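Local coordinates for protein CRISPR-associated endonuclease Cas9 (Campylobacter jejuni subsp. jejuni serotype O:2, PDB 5X2H) that uses a guide RNA to recognise complementary DNA of invading genetic elements and cuts both strands with its RuvC-like and HNH nuclease domains, at residues A79-L84 / S223-F228; L441-E446 / E464-L469; T447-E452 / T502-D507. One frame throughout, in Å; residues are numbered along the deposited sequence.

Contact 1. Residues A79-L84 / S223-F228. With nucleotides of chain B.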
# COMPACT_ATOMS: atom_id res chain seq x y z
N ALA A 79 -17.14 -36.24 -6.42
CA ALA A 79 -18.36 -36.85 -5.89
C ALA A 79 -19.34 -37.20 -7.00
O ALA A 79 -20.03 -38.22 -6.92
CB ALA A 79 -19.02 -35.90 -4.88
N ASN A 80 -19.41 -36.38 -8.05
CA ASN A 80 -20.33 -36.66 -9.14
C ASN A 80 -19.82 -37.81 -10.01
O ASN A 80 -20.60 -38.69 -10.39
CB ASN A 80 -20.54 -35.40 -9.99
CG ASN A 80 -21.22 -34.29 -9.23
OD1 ASN A 80 -21.87 -34.52 -8.21
ND2 ASN A 80 -21.09 -33.07 -9.73
N GLU A 81 -18.53 -37.81 -10.33
CA GLU A 81 -17.99 -38.81 -11.24
C GLU A 81 -17.86 -40.17 -10.56
O GLU A 81 -18.17 -41.20 -11.16
CB GLU A 81 -16.64 -38.36 -11.78
CG GLU A 81 -16.01 -39.31 -12.77
CD GLU A 81 -16.65 -39.25 -14.14
OE1 GLU A 81 -17.55 -38.40 -14.35
OE2 GLU A 81 -16.26 -40.05 -15.02
N PHE A 82 -17.42 -40.19 -9.31
CA PHE A 82 -17.18 -41.44 -8.60
C PHE A 82 -18.37 -41.89 -7.76
O PHE A 82 -18.29 -42.95 -7.13
CB PHE A 82 -15.94 -41.32 -7.71
CG PHE A 82 -14.66 -41.12 -8.48
CD1 PHE A 82 -14.60 -41.38 -9.84
CD2 PHE A 82 -13.51 -40.69 -7.84
CE1 PHE A 82 -13.43 -41.20 -10.55
CE2 PHE A 82 -12.33 -40.51 -8.54
CZ PHE A 82 -12.29 -40.76 -9.89
N LYS A 83 -19.45 -41.11 -7.74
CA LYS A 83 -20.64 -41.42 -6.93
C LYS A 83 -20.28 -41.50 -5.45
O LYS A 83 -20.80 -42.33 -4.70
CB LYS A 83 -21.32 -42.71 -7.40
N LEU A 84 -19.38 -40.62 -5.01
CA LEU A 84 -19.00 -40.50 -3.62
C LEU A 84 -19.81 -39.38 -2.96
O LEU A 84 -20.61 -38.70 -3.60
CB LEU A 84 -17.50 -40.25 -3.49
CG LEU A 84 -16.61 -41.35 -4.08
CD1 LEU A 84 -15.15 -40.94 -4.05
CD2 LEU A 84 -16.81 -42.66 -3.33
N SER A 223 -12.37 -46.42 -15.26
CA SER A 223 -13.33 -45.87 -16.21
C SER A 223 -13.80 -44.50 -15.74
O SER A 223 -14.23 -44.35 -14.59
CB SER A 223 -14.52 -46.82 -16.39
OG SER A 223 -15.01 -47.26 -15.14
N PHE A 224 -13.72 -43.52 -16.63
CA PHE A 224 -14.20 -42.17 -16.34
C PHE A 224 -14.47 -41.46 -17.65
O PHE A 224 -13.80 -41.71 -18.66
CB PHE A 224 -13.18 -41.38 -15.50
CG PHE A 224 -11.76 -41.52 -15.97
CD1 PHE A 224 -11.29 -40.77 -17.03
CD2 PHE A 224 -10.90 -42.41 -15.34
CE1 PHE A 224 -9.98 -40.91 -17.46
CE2 PHE A 224 -9.60 -42.54 -15.77
CZ PHE A 224 -9.14 -41.80 -16.83
N SER A 225 -15.47 -40.59 -17.64
CA SER A 225 -15.81 -39.82 -18.83
C SER A 225 -14.65 -38.92 -19.23
O SER A 225 -13.88 -38.44 -18.39
CB SER A 225 -17.07 -38.99 -18.59
OG SER A 225 -16.92 -38.14 -17.46
N LYS A 226 -14.52 -38.69 -20.54
CA LYS A 226 -13.47 -37.80 -21.04
C LYS A 226 -13.65 -36.40 -20.48
O LYS A 226 -12.65 -35.71 -20.21
CB LYS A 226 -13.48 -37.77 -22.56
N LYS A 227 -14.89 -35.96 -20.29
CA LYS A 227 -15.15 -34.64 -19.73
C LYS A 227 -14.63 -34.52 -18.31
O LYS A 227 -14.29 -33.41 -17.87
CB LYS A 227 -16.65 -34.35 -19.79
CG LYS A 227 -17.04 -32.95 -19.34
CD LYS A 227 -18.55 -32.84 -19.18
CE LYS A 227 -18.93 -31.53 -18.50
NZ LYS A 227 -20.27 -31.63 -17.85
N PHE A 228 -14.54 -35.63 -17.58
CA PHE A 228 -14.06 -35.59 -16.20
C PHE A 228 -12.60 -35.15 -16.14
O PHE A 228 -12.27 -34.21 -15.41
CB PHE A 228 -14.24 -36.96 -15.55
CG PHE A 228 -13.65 -37.06 -14.17
CD1 PHE A 228 -14.14 -36.30 -13.13
CD2 PHE A 228 -12.59 -37.93 -13.92
CE1 PHE A 228 -13.60 -36.40 -11.86
CE2 PHE A 228 -12.04 -38.03 -12.65
CZ PHE A 228 -12.55 -37.26 -11.62
P A B 63 -19.16 -24.63 -3.88
OP1 A B 63 -20.08 -25.69 -3.38
OP2 A B 63 -18.24 -23.97 -2.92
O5' A B 63 -18.29 -25.23 -5.07
C5' A B 63 -17.32 -24.42 -5.73
C4' A B 63 -17.52 -24.41 -7.23
O4' A B 63 -17.74 -25.77 -7.69
C3' A B 63 -18.74 -23.63 -7.74
O3' A B 63 -18.53 -22.24 -7.93
C2' A B 63 -19.07 -24.34 -9.04
O2' A B 63 -18.24 -23.89 -10.10
C1' A B 63 -18.70 -25.79 -8.73
N9 A B 63 -19.86 -26.58 -8.29
C8 A B 63 -20.77 -26.28 -7.30
N7 A B 63 -21.69 -27.20 -7.15
C5 A B 63 -21.36 -28.17 -8.08
C6 A B 63 -21.95 -29.39 -8.41
N6 A B 63 -23.04 -29.86 -7.80
N1 A B 63 -21.38 -30.12 -9.40
C2 A B 63 -20.29 -29.64 -10.00
N3 A B 63 -19.64 -28.50 -9.78
C4 A B 63 -20.23 -27.80 -8.79
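The C-terminal end of helix 51-82 meets the start of helix 226-236, and the backbones come closest at Glu-81 and Phe-228, whose CA atoms lie 7.1 Å apart. In Cas9 proteins the long helix that follows the first RuvC strands is the bridge helix, leading to the recognition lobe, and helix 51-82 fits that place. Ser-225 is at the N-cap position of helix 226-236, and its N and OG both bond Glu-81 OE2. Ser-225 N approaches Glu-81 OE2 nearly along the C-O axis at 2.8 Å. Ser-225 OG comes to the syn side of the same oxygen, 29° out of the carboxylate plane. The carboxylate sits at the N-terminal end of helix 226-236, where the helix dipole would probably stabilise its charge.

The stem of Glu-81 lies on the ring of Phe-228. Its CG stands anti to the backbone N (chi1 -178°) and the chain bends at chi2, which lays the carboxylate almost parallel to the ring plane. Glu-81 CG makes a CH-pi contact over one face of the Phe-228 ring, 3.6 Å from the centroid. Phe-82 meets Phe-228 obliquely, with planes at 56° and Phe-82 CZ 3.9 Å from Phe-228 CE2. Helix 121-133 extends this apolar patch through Phe-124 and Ile-128.

The helix also touches the RNA of chain B. Asn-80 ND2 donates a hydrogen bond to N1 of A63, 3.0 Å away.

Contact 2. Residues L441-E446 / E464-L469. With nucleotides of chain B.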
# COMPACT_ATOMS: atom_id res chain seq x y z
N LEU A 441 -7.35 26.62 0.12
CA LEU A 441 -6.77 25.57 -0.71
C LEU A 441 -7.74 24.40 -0.78
O LEU A 441 -8.10 23.84 0.27
CB LEU A 441 -5.42 25.14 -0.16
CG LEU A 441 -4.56 24.29 -1.10
CD1 LEU A 441 -4.27 25.05 -2.39
CD2 LEU A 441 -3.26 23.87 -0.42
N PRO A 442 -8.20 24.00 -1.96
CA PRO A 442 -9.15 22.89 -2.06
C PRO A 442 -8.46 21.56 -1.79
O PRO A 442 -7.23 21.46 -1.72
CB PRO A 442 -9.65 22.98 -3.50
CG PRO A 442 -8.51 23.58 -4.24
CD PRO A 442 -7.88 24.56 -3.29
N ALA A 443 -9.28 20.52 -1.65
CA ALA A 443 -8.76 19.18 -1.43
C ALA A 443 -7.80 18.80 -2.55
O ALA A 443 -8.10 18.98 -3.73
CB ALA A 443 -9.91 18.18 -1.36
N PHE A 444 -6.64 18.27 -2.17
CA PHE A 444 -5.65 17.84 -3.15
C PHE A 444 -6.22 16.78 -4.09
O PHE A 444 -5.74 16.66 -5.23
CB PHE A 444 -4.41 17.30 -2.43
CG PHE A 444 -3.31 16.88 -3.36
CD1 PHE A 444 -2.50 17.82 -3.97
CD2 PHE A 444 -3.09 15.54 -3.63
CE1 PHE A 444 -1.49 17.44 -4.82
CE2 PHE A 444 -2.07 15.15 -4.48
CZ PHE A 444 -1.27 16.10 -5.08
N ASN A 445 -7.23 16.04 -3.65
CA ASN A 445 -7.88 15.04 -4.49
C ASN A 445 -8.61 15.65 -5.68
O ASN A 445 -8.82 14.96 -6.68
CB ASN A 445 -8.88 14.23 -3.65
CG ASN A 445 -9.30 12.94 -4.31
OD1 ASN A 445 -8.47 12.20 -4.85
ND2 ASN A 445 -10.59 12.65 -4.29
N GLU A 446 -8.99 16.93 -5.59
CA GLU A 446 -9.77 17.57 -6.64
C GLU A 446 -8.91 18.32 -7.65
O GLU A 446 -9.46 18.98 -8.54
CB GLU A 446 -10.78 18.54 -6.01
CG GLU A 446 -11.56 17.93 -4.86
CD GLU A 446 -12.33 16.69 -5.26
OE1 GLU A 446 -13.45 16.84 -5.79
OE2 GLU A 446 -11.81 15.58 -5.06
N GLU A 464 -2.18 17.36 5.80
CA GLU A 464 -1.90 18.16 6.98
C GLU A 464 -1.39 19.55 6.61
O GLU A 464 -1.62 20.51 7.35
CB GLU A 464 -0.89 17.45 7.88
CG GLU A 464 -1.45 16.21 8.57
CD GLU A 464 -2.53 16.53 9.58
OE1 GLU A 464 -3.46 15.71 9.75
OE2 GLU A 464 -2.45 17.61 10.22
N TYR A 465 -0.70 19.68 5.48
CA TYR A 465 -0.32 21.01 5.01
C TYR A 465 -1.55 21.84 4.67
O TYR A 465 -1.63 23.01 5.04
CB TYR A 465 0.61 20.90 3.80
CG TYR A 465 0.70 22.18 2.99
CD1 TYR A 465 1.43 23.27 3.45
CD2 TYR A 465 0.07 22.29 1.76
CE1 TYR A 465 1.52 24.44 2.72
CE2 TYR A 465 0.15 23.45 1.01
CZ TYR A 465 0.88 24.52 1.49
OH TYR A 465 0.96 25.68 0.75
N ARG A 466 -2.52 21.23 3.98
CA ARG A 466 -3.73 21.96 3.62
C ARG A 466 -4.53 22.36 4.85
O ARG A 466 -5.01 23.49 4.95
CB ARG A 466 -4.59 21.12 2.68
CG ARG A 466 -6.01 21.63 2.53
CD ARG A 466 -6.81 20.84 1.52
NE ARG A 466 -8.16 21.36 1.38
CZ ARG A 466 -9.21 20.91 2.07
NH1 ARG A 466 -9.05 19.93 2.95
NH2 ARG A 466 -10.41 21.44 1.88
N LYS A 467 -4.66 21.44 5.81
CA LYS A 467 -5.44 21.73 7.01
C LYS A 467 -4.83 22.88 7.80
O LYS A 467 -5.55 23.79 8.24
CB LYS A 467 -5.54 20.48 7.88
CG LYS A 467 -6.24 20.70 9.21
CD LYS A 467 -6.34 19.41 10.02
CE LYS A 467 -7.16 18.36 9.29
NZ LYS A 467 -7.45 17.19 10.15
N VAL A 468 -3.51 22.88 7.97
CA VAL A 468 -2.85 23.95 8.72
C VAL A 468 -2.94 25.27 7.95
O VAL A 468 -3.21 26.32 8.54
CB VAL A 468 -1.39 23.57 9.02
CG1 VAL A 468 -0.65 24.74 9.64
CG2 VAL A 468 -1.35 22.37 9.96
N LEU A 469 -2.72 25.23 6.64
CA LEU A 469 -2.78 26.45 5.84
C LEU A 469 -4.18 27.05 5.86
O LEU A 469 -4.35 28.26 6.08
CB LEU A 469 -2.34 26.16 4.40
CG LEU A 469 -2.63 27.27 3.37
CD1 LEU A 469 -1.86 28.54 3.70
CD2 LEU A 469 -2.31 26.79 1.96
P U B 74 -12.67 19.48 3.77
OP1 U B 74 -12.82 20.85 3.19
OP2 U B 74 -11.44 19.14 4.52
O5' U B 74 -13.92 19.20 4.72
C5' U B 74 -15.25 19.38 4.26
C4' U B 74 -16.25 18.72 5.18
O4' U B 74 -15.96 17.30 5.28
C3' U B 74 -16.27 19.20 6.62
O3' U B 74 -17.03 20.39 6.77
C2' U B 74 -16.85 18.01 7.38
O2' U B 74 -18.27 18.01 7.30
C1' U B 74 -16.32 16.83 6.56
N1 U B 74 -15.15 16.17 7.19
C2 U B 74 -15.41 15.24 8.18
O2 U B 74 -16.53 14.95 8.55
N3 U B 74 -14.29 14.65 8.73
C4 U B 74 -12.98 14.90 8.40
O4 U B 74 -12.08 14.29 8.98
C5 U B 74 -12.80 15.88 7.36
C6 U B 74 -13.87 16.46 6.81
P G B 73 -8.30 15.74 3.12
OP1 G B 73 -7.69 17.06 2.82
OP2 G B 73 -8.10 15.11 4.46
O5' G B 73 -9.87 15.83 2.89
C5' G B 73 -10.41 16.45 1.73
C4' G B 73 -11.91 16.33 1.69
O4' G B 73 -12.29 14.94 1.84
C3' G B 73 -12.67 17.04 2.81
O3' G B 73 -12.84 18.43 2.57
C2' G B 73 -13.98 16.27 2.85
O2' G B 73 -14.85 16.69 1.81
C1' G B 73 -13.51 14.85 2.54
N9 G B 73 -13.30 14.05 3.76
C8 G B 73 -12.10 13.69 4.32
N7 G B 73 -12.24 12.98 5.41
C5 G B 73 -13.62 12.87 5.57
C6 G B 73 -14.38 12.21 6.58
O6 G B 73 -13.97 11.57 7.55
N1 G B 73 -15.75 12.34 6.35
C2 G B 73 -16.31 13.01 5.30
N2 G B 73 -17.65 13.03 5.25
N3 G B 73 -15.62 13.63 4.37
C4 G B 73 -14.28 13.52 4.56
P A B 78 -8.87 16.90 13.47
OP1 A B 78 -7.39 16.92 13.49
OP2 A B 78 -9.61 17.75 12.50
O5' A B 78 -9.34 15.40 13.25
C5' A B 78 -8.95 14.38 14.15
C4' A B 78 -9.87 13.19 14.07
O4' A B 78 -11.24 13.64 14.18
C3' A B 78 -9.79 12.40 12.76
O3' A B 78 -10.11 11.03 13.04
C2' A B 78 -10.93 13.01 11.95
O2' A B 78 -11.41 12.20 10.90
C1' A B 78 -11.97 13.22 13.04
N9 A B 78 -12.99 14.21 12.71
C8 A B 78 -12.83 15.37 11.98
N7 A B 78 -13.95 16.04 11.83
C5 A B 78 -14.89 15.27 12.50
C6 A B 78 -16.27 15.44 12.70
N6 A B 78 -16.96 16.49 12.24
N1 A B 78 -16.93 14.50 13.41
C2 A B 78 -16.23 13.45 13.88
N3 A B 78 -14.94 13.18 13.75
C4 A B 78 -14.32 14.14 13.04
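Leu-441 O receives the shortest hydrogen bond of this contact, from Arg-466 NE at 2.7 Å. The donor is tilted 32° from the carbonyl plane. The CG of Arg-466 is anti to the backbone N (chi1 166°), and the chain runs extended to NE. This straight chain carries the guanidinium past residues 441-446 to the RNA of chain B. There Arg-466 NH2 bonds OP1 of U74 at 2.8 Å. Arg-466 NH1 bonds OP2 of U74 at 3.0 Å, nearly straight at 174°. A weak bond from NH1 to OP1 of G73 adds a second phosphate. The carbonyl bond at NE and the paired bonds to U74 together fix the rotation of the guanidinium. Ala-443 CA lies over one face of the Arg-466 guanidinium, toward the rim, 3.6 Å above the plane.

Lys-467, next on the helix, makes weak bonds to the phosphate of A78. This edge of the helix is thus a phosphate-binding surface for the guide RNA.

The side chain of Leu-441 makes the apolar part of the contact. Leu-441 CD2 packs against Tyr-465 CE2 at 3.7 Å and against Leu-469 CD2 at 3.9 Å. Tyr-465 OH bonds Thr-502 OG1 of helix 493-505. Helix 456-476 lies against the RuvC sheet, where Tyr-465 meets Phe-13 edge-to-face and Leu-469 touches Leu-11, both on strand 10-15. Helix 493-505 packs on Leu-441 through Tyr-501.

Contact 3. Residues T447-E452 / T502-D507. With nucleotides of chain C.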
# COMPACT_ATOMS: atom_id res chain seq x y z
N THR A 447 -7.59 18.23 -7.55
CA THR A 447 -6.68 18.85 -8.50
C THR A 447 -6.20 17.82 -9.51
O THR A 447 -6.29 16.61 -9.28
CB THR A 447 -5.49 19.49 -7.79
OG1 THR A 447 -4.59 18.46 -7.35
CG2 THR A 447 -5.95 20.29 -6.58
N TYR A 448 -5.67 18.30 -10.63
CA TYR A 448 -5.11 17.38 -11.61
C TYR A 448 -3.76 16.83 -11.20
O TYR A 448 -3.19 16.02 -11.94
CB TYR A 448 -5.00 18.06 -12.99
CG TYR A 448 -4.62 19.52 -12.94
CD1 TYR A 448 -3.40 19.92 -12.41
CD2 TYR A 448 -5.48 20.49 -13.43
CE1 TYR A 448 -3.05 21.25 -12.36
CE2 TYR A 448 -5.13 21.83 -13.40
CZ TYR A 448 -3.92 22.20 -12.86
OH TYR A 448 -3.56 23.53 -12.81
N TYR A 449 -3.22 17.24 -10.05
CA TYR A 449 -2.03 16.63 -9.49
C TYR A 449 -2.32 15.33 -8.75
O TYR A 449 -1.38 14.68 -8.27
CB TYR A 449 -1.32 17.59 -8.54
CG TYR A 449 -0.78 18.85 -9.17
CD1 TYR A 449 0.36 18.82 -9.97
CD2 TYR A 449 -1.39 20.08 -8.96
CE1 TYR A 449 0.86 19.97 -10.54
CE2 TYR A 449 -0.90 21.24 -9.53
CZ TYR A 449 0.23 21.18 -10.32
OH TYR A 449 0.73 22.33 -10.89
N LYS A 450 -3.59 14.94 -8.64
CA LYS A 450 -3.96 13.82 -7.77
C LYS A 450 -3.41 12.50 -8.30
O LYS A 450 -2.76 11.75 -7.56
CB LYS A 450 -5.47 13.75 -7.62
CG LYS A 450 -5.93 12.53 -6.83
CD LYS A 450 -5.28 12.48 -5.46
CE LYS A 450 -5.36 11.09 -4.84
NZ LYS A 450 -4.56 10.09 -5.60
N ASP A 451 -3.67 12.19 -9.57
CA ASP A 451 -3.26 10.91 -10.13
C ASP A 451 -1.75 10.71 -10.12
O ASP A 451 -1.29 9.58 -10.31
CB ASP A 451 -3.78 10.78 -11.56
CG ASP A 451 -5.29 10.97 -11.65
OD1 ASP A 451 -5.97 10.85 -10.61
OD2 ASP A 451 -5.79 11.23 -12.77
N GLU A 452 -0.97 11.77 -9.88
CA GLU A 452 0.48 11.63 -9.82
C GLU A 452 0.96 10.96 -8.54
O GLU A 452 2.08 10.44 -8.51
CB GLU A 452 1.15 13.00 -9.95
CG GLU A 452 0.73 13.81 -11.15
CD GLU A 452 1.49 15.12 -11.25
OE1 GLU A 452 2.48 15.28 -10.51
OE2 GLU A 452 1.09 15.99 -12.06
N THR A 502 0.01 24.78 -4.71
CA THR A 502 -0.46 25.96 -4.00
C THR A 502 -0.66 27.14 -4.95
O THR A 502 -1.66 27.86 -4.85
CB THR A 502 0.52 26.33 -2.89
OG1 THR A 502 0.68 25.22 -2.00
CG2 THR A 502 0.01 27.53 -2.10
N LYS A 503 0.27 27.36 -5.89
CA LYS A 503 0.15 28.51 -6.78
C LYS A 503 -0.86 28.28 -7.90
O LYS A 503 -1.29 29.26 -8.53
CB LYS A 503 1.51 28.89 -7.37
CG LYS A 503 2.12 27.88 -8.33
CD LYS A 503 3.37 28.47 -8.97
CE LYS A 503 4.26 27.41 -9.60
NZ LYS A 503 3.65 26.78 -10.81
N ASP A 504 -1.24 27.04 -8.17
CA ASP A 504 -2.24 26.78 -9.20
C ASP A 504 -3.67 26.95 -8.69
O ASP A 504 -4.58 27.14 -9.51
CB ASP A 504 -2.09 25.36 -9.76
CG ASP A 504 -0.98 25.25 -10.78
OD1 ASP A 504 -0.26 26.25 -11.00
OD2 ASP A 504 -0.83 24.16 -11.38
N TYR A 505 -3.89 26.89 -7.38
CA TYR A 505 -5.24 26.82 -6.84
C TYR A 505 -5.57 27.81 -5.74
O TYR A 505 -6.74 27.90 -5.36
CB TYR A 505 -5.53 25.40 -6.32
CG TYR A 505 -5.70 24.38 -7.41
CD1 TYR A 505 -6.95 24.12 -7.95
CD2 TYR A 505 -4.61 23.69 -7.92
CE1 TYR A 505 -7.12 23.19 -8.95
CE2 TYR A 505 -4.77 22.76 -8.93
CZ TYR A 505 -6.03 22.51 -9.44
OH TYR A 505 -6.20 21.59 -10.45
N LEU A 506 -4.60 28.56 -5.22
CA LEU A 506 -4.85 29.49 -4.13
C LEU A 506 -4.78 30.93 -4.64
O LEU A 506 -3.89 31.28 -5.41
CB LEU A 506 -3.85 29.30 -2.99
CG LEU A 506 -4.21 30.01 -1.68
CD1 LEU A 506 -5.38 29.31 -1.00
CD2 LEU A 506 -3.01 30.08 -0.74
N ASP A 507 -5.73 31.75 -4.19
CA ASP A 507 -5.76 33.16 -4.54
C ASP A 507 -5.07 33.96 -3.44
O ASP A 507 -5.39 33.81 -2.26
CB ASP A 507 -7.20 33.65 -4.73
CG ASP A 507 -7.27 35.04 -5.31
OD1 ASP A 507 -6.26 35.50 -5.88
OD2 ASP A 507 -8.33 35.68 -5.20
P DC C 19 1.97 10.25 -13.67
OP1 DC C 19 1.23 11.44 -14.14
OP2 DC C 19 2.82 9.48 -14.60
O5' DC C 19 2.87 10.69 -12.41
C5' DC C 19 4.28 10.56 -12.47
C4' DC C 19 4.85 10.43 -11.07
O4' DC C 19 4.69 9.06 -10.62
C3' DC C 19 6.34 10.70 -10.96
O3' DC C 19 6.56 12.08 -10.72
C2' DC C 19 6.74 9.85 -9.77
C1' DC C 19 5.88 8.61 -9.99
N1 DC C 19 6.52 7.57 -10.86
C2 DC C 19 7.60 6.83 -10.37
O2 DC C 19 8.00 7.03 -9.21
N3 DC C 19 8.18 5.90 -11.17
C4 DC C 19 7.71 5.70 -12.40
N4 DC C 19 8.31 4.77 -13.16
C5 DC C 19 6.62 6.45 -12.92
C6 DC C 19 6.06 7.36 -12.13
P DA C 18 0.49 5.30 -16.26
OP1 DA C 18 -0.29 6.25 -17.09
OP2 DA C 18 1.79 4.80 -16.74
O5' DA C 18 0.71 5.95 -14.82
C5' DA C 18 -0.40 6.50 -14.11
C4' DA C 18 0.05 7.01 -12.75
O4' DA C 18 0.40 5.89 -11.91
C3' DA C 18 1.28 7.89 -12.78
O3' DA C 18 0.91 9.24 -13.03
C2' DA C 18 1.85 7.70 -11.38
C1' DA C 18 1.52 6.23 -11.10
N9 DA C 18 2.61 5.31 -11.40
C8 DA C 18 2.77 4.55 -12.53
N7 DA C 18 3.85 3.81 -12.52
C5 DA C 18 4.45 4.09 -11.30
C6 DA C 18 5.63 3.63 -10.69
N6 DA C 18 6.45 2.73 -11.25
N1 DA C 18 5.93 4.12 -9.47
C2 DA C 18 5.11 5.01 -8.91
N3 DA C 18 3.97 5.52 -9.38
C4 DA C 18 3.70 5.02 -10.60
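This is a buried, tyrosine-rich contact between the loop before helix 456-476 and the C-terminal end of helix 493-505, in the RuvC part of the protein. The loop makes a type I beta turn from Thr-447 to Lys-450. Within it Thr-447 OG1 accepts from Tyr-449 N, an ST turn, and also bonds Phe-444 O.

Two tyrosines of the turn converge on one carboxylate oxygen. Tyr-449 OH donates to Asp-504 OD2 at 2.5 Å, a length so short that its exact value is doubtful. Tyr-448 OH donates to Asp-504 OD2 at 3.1 Å, from above the carboxylate plane. Asp-504 OD2 lies at the edge of both rings. The strongest polar partner of Tyr-448 OH is Asn-434 N, on a neighbouring loop.

Tyr-505 inserts between Thr-447 and Tyr-448. Thr-447 CG2, placed anti to the carbonyl carbon, sits over one face of the Tyr-505 ring, 3.6 Å from its centroid. The rings of Tyr-448 and Tyr-505 meet obliquely, with planes at 52°. Tyr-505 OH also accepts a weak bond from Tyr-448 N at 3.3 Å. Two residues beyond the turn, Glu-452 O comes near the sugar of DC19 of chain C, and the loop thereby borders the DNA. Tyr-505 OH itself lies over the centre of the Tyr-448 ring, 3.1 Å above its plane.

Contact 1 comes first along the chain and closes before the other two open. It joins helices 51-82 and 226-236 and lies about 63 Å, centre to centre, from each of contacts 2 and 3, on the other side of the chain's centre. Contacts 2 and 3 are neighbours, with centres about 10 Å apart and segments that alternate along the chain. They share the loop between helices 420-427 and 456-476. Within it, residues 441-446 meet helix 456-476, and residues 447-452 meet the end of helix 493-505. Contacts 1 and 2 both bind chain B, so the guide RNA is held at widely separated points, while contact 3 borders the DNA of chain C.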